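PDB 5U1T: separin from Saccharomyces cerevisiae, which cleaves the Mcd1/Scc1 subunit of cohesin as a caspase-like cysteine protease at the onset of anaphase, so that chromosomes can segregate. Local coordinates for residues P151-L154 and E155-H159; Y238-S241 and F242-Y246. All coordinates share one frame; numbering follows the deposited sequence.

Contact 1: P151-L154 and E155-H159; sequences PHIL and ELFSH
The ring of Phe157 meets Ile153 at its edge: the methyl CG2 of Ile153 lies in the ring plane, 4.0 Å from CD2 of Phe157, and the two side chains extend alongside each other in one direction. CG of the neighbouring Leu156 stands over one face of that ring, nearer its margin than its centre. Phe157 CG lies beside its own backbone N (chi1 -82°), which tips the ring back toward the preceding turn and brings CD2 near Ile153 O. At the imidazole of His159, OE2 of Glu155 sits at the edge in plane, while OG of Ser158 lies over one face near the rim and is hydrogen-bonded to OG of Ser241. Backbone bonds of the alpha-helical i to i+4 pattern hold this spacing, among them Leu156 N to His152 O at 2.9 Å, with an N-H...O angle of 169°, and Phe157 N to Ile153 O at 3.1 Å. OE1 of Glu155 forms a salt bridge with Arg334 and a hydrogen bond with Tyr163 OH. Residues 151-158 form the last turns of helix 146-158, and His159 follows its end. Ile153 and Phe157 both pack on Leu137 of helix 129-142, Leu154 touches Phe193 of helix 190-203, and helix 236-250 covers Leu154.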
loop_
_atom_site.group_PDB
_atom_site.type_symbol
_atom_site.label_atom_id
_atom_site.label_comp_id
_atom_site.label_asym_id
_atom_site.label_seq_id
_atom_site.Cartn_x
_atom_site.Cartn_y
_atom_site.Cartn_z
ATOM N N PRO A 151 5.931 -73.600 -13.236
ATOM C CA PRO A 151 4.709 -72.935 -12.751
ATOM C C PRO A 151 4.678 -71.425 -13.023
ATOM O O PRO A 151 3.601 -70.851 -13.175
ATOM C CB PRO A 151 4.735 -73.203 -11.249
ATOM C CG PRO A 151 6.180 -73.406 -10.938
ATOM C CD PRO A 151 6.743 -74.123 -12.123
ATOM N N HIS A 152 5.835 -70.787 -13.099
ATOM C CA HIS A 152 5.848 -69.363 -13.415
ATOM C C HIS A 152 5.584 -69.101 -14.890
ATOM O O HIS A 152 4.951 -68.107 -15.256
ATOM C CB HIS A 152 7.177 -68.751 -13.013
ATOM C CG HIS A 152 7.550 -69.043 -11.602
ATOM N ND1 HIS A 152 6.662 -68.889 -10.562
ATOM C CD2 HIS A 152 8.708 -69.479 -11.054
ATOM C CE1 HIS A 152 7.257 -69.219 -9.430
ATOM N NE2 HIS A 152 8.499 -69.580 -9.701
ATOM N N ILE A 153 6.085 -69.985 -15.740
ATOM C CA ILE A 153 5.897 -69.818 -17.163
ATOM C C ILE A 153 4.445 -70.100 -17.487
ATOM O O ILE A 153 3.836 -69.417 -18.313
ATOM C CB ILE A 153 6.839 -70.716 -17.948
ATOM C CG1 ILE A 153 8.222 -70.079 -17.958
ATOM C CG2 ILE A 153 6.369 -70.887 -19.366
ATOM C CD1 ILE A 153 9.309 -71.060 -18.150
ATOM N N LEU A 154 3.874 -71.079 -16.797
ATOM C CA LEU A 154 2.456 -71.350 -16.951
ATOM C C LEU A 154 1.628 -70.164 -16.450
ATOM O O LEU A 154 0.742 -69.699 -17.158
ATOM C CB LEU A 154 2.069 -72.638 -16.228
ATOM C CG LEU A 154 2.640 -73.922 -16.852
ATOM C CD1 LEU A 154 2.201 -75.182 -16.104
ATOM C CD2 LEU A 154 2.299 -74.031 -18.337
ATOM N N GLU A 155 1.939 -69.655 -15.255
ATOM C CA GLU A 155 1.217 -68.508 -14.664
ATOM C C GLU A 155 1.221 -67.280 -15.590
ATOM O O GLU A 155 0.185 -66.645 -15.822
ATOM C CB GLU A 155 1.822 -68.150 -13.295
ATOM C CG GLU A 155 1.558 -66.718 -12.818
ATOM C CD GLU A 155 0.114 -66.463 -12.373
ATOM O OE1 GLU A 155 -0.207 -65.292 -12.037
ATOM O OE2 GLU A 155 -0.696 -67.421 -12.355
ATOM N N LEU A 156 2.406 -66.977 -16.107
ATOM C CA LEU A 156 2.607 -65.997 -17.163
ATOM C C LEU A 156 1.611 -66.154 -18.298
ATOM O O LEU A 156 0.810 -65.264 -18.572
ATOM C CB LEU A 156 4.026 -66.124 -17.716
ATOM C CG LEU A 156 4.348 -65.300 -18.950
ATOM C CD1 LEU A 156 4.317 -63.867 -18.519
ATOM C CD2 LEU A 156 5.700 -65.677 -19.529
ATOM N N PHE A 157 1.665 -67.304 -18.957
ATOM C CA PHE A 157 0.889 -67.502 -20.162
ATOM C C PHE A 157 -0.579 -67.740 -19.841
ATOM O O PHE A 157 -1.443 -67.389 -20.639
ATOM C CB PHE A 157 1.485 -68.633 -20.985
ATOM C CG PHE A 157 2.656 -68.200 -21.837
ATOM C CD1 PHE A 157 2.453 -67.435 -22.985
ATOM C CD2 PHE A 157 3.950 -68.542 -21.500
ATOM C CE1 PHE A 157 3.525 -67.033 -23.780
ATOM C CE2 PHE A 157 5.020 -68.137 -22.293
ATOM C CZ PHE A 157 4.808 -67.387 -23.430
ATOM N N SER A 158 -0.861 -68.283 -18.659
ATOM C CA SER A 158 -2.239 -68.358 -18.166
ATOM C C SER A 158 -2.900 -66.983 -18.244
ATOM O O SER A 158 -3.985 -66.844 -18.790
ATOM C CB SER A 158 -2.287 -68.890 -16.722
ATOM O OG SER A 158 -3.615 -68.946 -16.209
ATOM N N HIS A 159 -2.225 -65.972 -17.707
ATOM C CA HIS A 159 -2.719 -64.600 -17.743
ATOM C C HIS A 159 -1.961 -63.751 -18.753
ATOM O O HIS A 159 -1.588 -62.620 -18.454
ATOM C CB HIS A 159 -2.615 -63.954 -16.369
ATOM C CG HIS A 159 -3.410 -64.655 -15.322
ATOM N ND1 HIS A 159 -2.840 -65.511 -14.402
ATOM C CD2 HIS A 159 -4.735 -64.637 -15.050
ATOM C CE1 HIS A 159 -3.780 -65.984 -13.606
ATOM N NE2 HIS A 159 -4.941 -65.470 -13.980
#

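Contact 2: Y238-S241 and F242-Y246; sequences YLNS and FYLSY
Residues 238-246 form successive turns of helix 236-250, in the helical region of separase, and the contact joins side chains one turn apart, as between Tyr238 and Phe242 or Asn240 and Leu244. CB of Tyr238 lies at the edge of the Phe242 ring, near its plane, 3.7 Å from CE1 of Phe242. The carbonyl O of Tyr238 also lies at that edge, and the bond it accepts from Phe242 N is weak at 3.4 Å. Two residues further along, Leu244 and Asn240 cross obliquely: CD1 of Leu244 comes to 3.5 Å from ND2 of Asn240. With its CG beside the backbone N (chi1 -73°), Leu244 leans back over the preceding turn, and its CG comes close to Asn240 O. That same oxygen accepts Leu244 N at 3.0 Å, while Leu239 O takes Tyr243 N along a straighter path (N-H...O 174°). Cutting Leu244 back to an alanine is likely to open a gap beside the Asn240 amide and toward Leu338. Ser241 O receives two donors from Ser245, its N at 3.2 Å and, weakly, its OG. ND2 of Asn240 has a methyl of Leu244 beside it and gives its hydrogen bond to Glu336 O, outside this helix, whereas the carbonyl of Ser241 finds its donors, one of them weak, within its own helix.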
loop_
_atom_site.group_PDB
_atom_site.type_symbol
_atom_site.label_atom_id
_atom_site.label_comp_id
_atom_site.label_asym_id
_atom_site.label_seq_id
_atom_site.Cartn_x
_atom_site.Cartn_y
_atom_site.Cartn_z
ATOM N N TYR A 238 -4.064 -75.005 -14.053
ATOM C CA TYR A 238 -4.044 -74.026 -15.131
ATOM C C TYR A 238 -4.946 -74.378 -16.311
ATOM O O TYR A 238 -5.624 -73.486 -16.841
ATOM C CB TYR A 238 -2.616 -73.833 -15.627
ATOM C CG TYR A 238 -1.719 -73.213 -14.590
ATOM C CD1 TYR A 238 -1.924 -71.896 -14.158
ATOM C CD2 TYR A 238 -0.669 -73.935 -14.036
ATOM C CE1 TYR A 238 -1.107 -71.325 -13.203
ATOM C CE2 TYR A 238 0.153 -73.376 -13.090
ATOM C CZ TYR A 238 -0.068 -72.071 -12.676
ATOM O OH TYR A 238 0.760 -71.528 -11.729
ATOM N N LEU A 239 -4.949 -75.664 -16.689
ATOM C CA LEU A 239 -5.633 -76.194 -17.883
ATOM C C LEU A 239 -6.891 -75.445 -18.284
ATOM O O LEU A 239 -7.063 -75.107 -19.459
ATOM C CB LEU A 239 -5.982 -77.676 -17.683
ATOM C CG LEU A 239 -6.584 -78.563 -18.804
ATOM C CD1 LEU A 239 -8.097 -78.433 -18.933
ATOM C CD2 LEU A 239 -5.922 -78.339 -20.162
ATOM N N ASN A 240 -7.766 -75.188 -17.316
ATOM C CA ASN A 240 -8.991 -74.452 -17.602
ATOM C C ASN A 240 -8.708 -73.124 -18.281
ATOM O O ASN A 240 -9.291 -72.821 -19.321
ATOM C CB ASN A 240 -9.797 -74.213 -16.333
ATOM C CG ASN A 240 -11.181 -73.672 -16.626
ATOM O OD1 ASN A 240 -12.061 -74.406 -17.081
ATOM N ND2 ASN A 240 -11.385 -72.382 -16.362
ATOM N N SER A 241 -7.802 -72.345 -17.693
ATOM C CA SER A 241 -7.430 -71.047 -18.248
ATOM C C SER A 241 -6.971 -71.182 -19.702
ATOM O O SER A 241 -7.484 -70.489 -20.589
ATOM C CB SER A 241 -6.334 -70.398 -17.392
ATOM O OG SER A 241 -6.119 -69.035 -17.741
ATOM N N PHE A 242 -6.037 -72.099 -19.945
ATOM C CA PHE A 242 -5.459 -72.287 -21.272
ATOM C C PHE A 242 -6.481 -72.651 -22.345
ATOM O O PHE A 242 -6.502 -72.043 -23.421
ATOM C CB PHE A 242 -4.390 -73.362 -21.222
ATOM C CG PHE A 242 -3.080 -72.871 -20.720
ATOM C CD1 PHE A 242 -2.800 -72.868 -19.367
ATOM C CD2 PHE A 242 -2.122 -72.407 -21.601
ATOM C CE1 PHE A 242 -1.584 -72.416 -18.901
ATOM C CE2 PHE A 242 -0.907 -71.951 -21.138
ATOM C CZ PHE A 242 -0.639 -71.957 -19.788
ATOM N N TYR A 243 -7.310 -73.651 -22.045
ATOM C CA TYR A 243 -8.318 -74.146 -22.978
ATOM C C TYR A 243 -9.314 -73.042 -23.309
ATOM O O TYR A 243 -9.684 -72.865 -24.470
ATOM C CB TYR A 243 -9.036 -75.380 -22.397
ATOM C CG TYR A 243 -10.227 -75.901 -23.203
ATOM C CD1 TYR A 243 -11.513 -75.395 -23.003
ATOM C CD2 TYR A 243 -10.070 -76.915 -24.143
ATOM C CE1 TYR A 243 -12.603 -75.874 -23.728
ATOM C CE2 TYR A 243 -11.157 -77.397 -24.873
ATOM C CZ TYR A 243 -12.420 -76.875 -24.664
ATOM O OH TYR A 243 -13.503 -77.353 -25.384
ATOM N N LEU A 244 -9.742 -72.301 -22.290
ATOM C CA LEU A 244 -10.670 -71.198 -22.498
ATOM C C LEU A 244 -10.133 -70.217 -23.532
ATOM O O LEU A 244 -10.853 -69.807 -24.435
ATOM C CB LEU A 244 -10.952 -70.465 -21.186
ATOM C CG LEU A 244 -11.831 -71.177 -20.155
ATOM C CD1 LEU A 244 -12.130 -70.248 -18.978
ATOM C CD2 LEU A 244 -13.117 -71.706 -20.794
ATOM N N SER A 245 -8.865 -69.846 -23.403
ATOM C CA SER A 245 -8.243 -68.940 -24.359
ATOM C C SER A 245 -8.099 -69.601 -25.726
ATOM O O SER A 245 -8.206 -68.941 -26.756
ATOM C CB SER A 245 -6.883 -68.481 -23.849
ATOM O OG SER A 245 -7.024 -67.831 -22.606
ATOM N N TYR A 246 -7.999 -70.915 -25.710
ATOM C CA TYR A 246 -7.879 -71.664 -26.934
ATOM C C TYR A 246 -9.232 -71.745 -27.587
ATOM O O TYR A 246 -9.355 -71.539 -28.779
ATOM C CB TYR A 246 -7.368 -73.065 -26.650
ATOM C CG TYR A 246 -7.586 -74.039 -27.781
ATOM C CD1 TYR A 246 -6.746 -74.062 -28.871
ATOM C CD2 TYR A 246 -8.632 -74.938 -27.749
ATOM C CE1 TYR A 246 -6.944 -74.951 -29.901
ATOM C CE2 TYR A 246 -8.837 -75.830 -28.774
ATOM C CZ TYR A 246 -7.991 -75.832 -29.846
ATOM O OH TYR A 246 -8.192 -76.723 -30.864
#

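Along the chain the two contacts come in series: contact 1 closes within helix 146-158 before contact 2 opens in helix 236-250, so they neither nest nor cross. Each spans consecutive helical turns and closes no loop of its own. In space their centres are about 11 Å apart, and the helices meet directly. Ser158 OG lies 2.9 Å from Ser241 OG, a probable hydrogen bond, and Pro151 O is 3.3 Å from Tyr238 OH, another probable one. Between these polar pairs runs apolar packing, with Leu154 CB 3.7 Å from Tyr238 CD2. Helix 190-203 touches both, through Leu192 against Leu154, Leu239 and Phe242, joining three helices of the helical region.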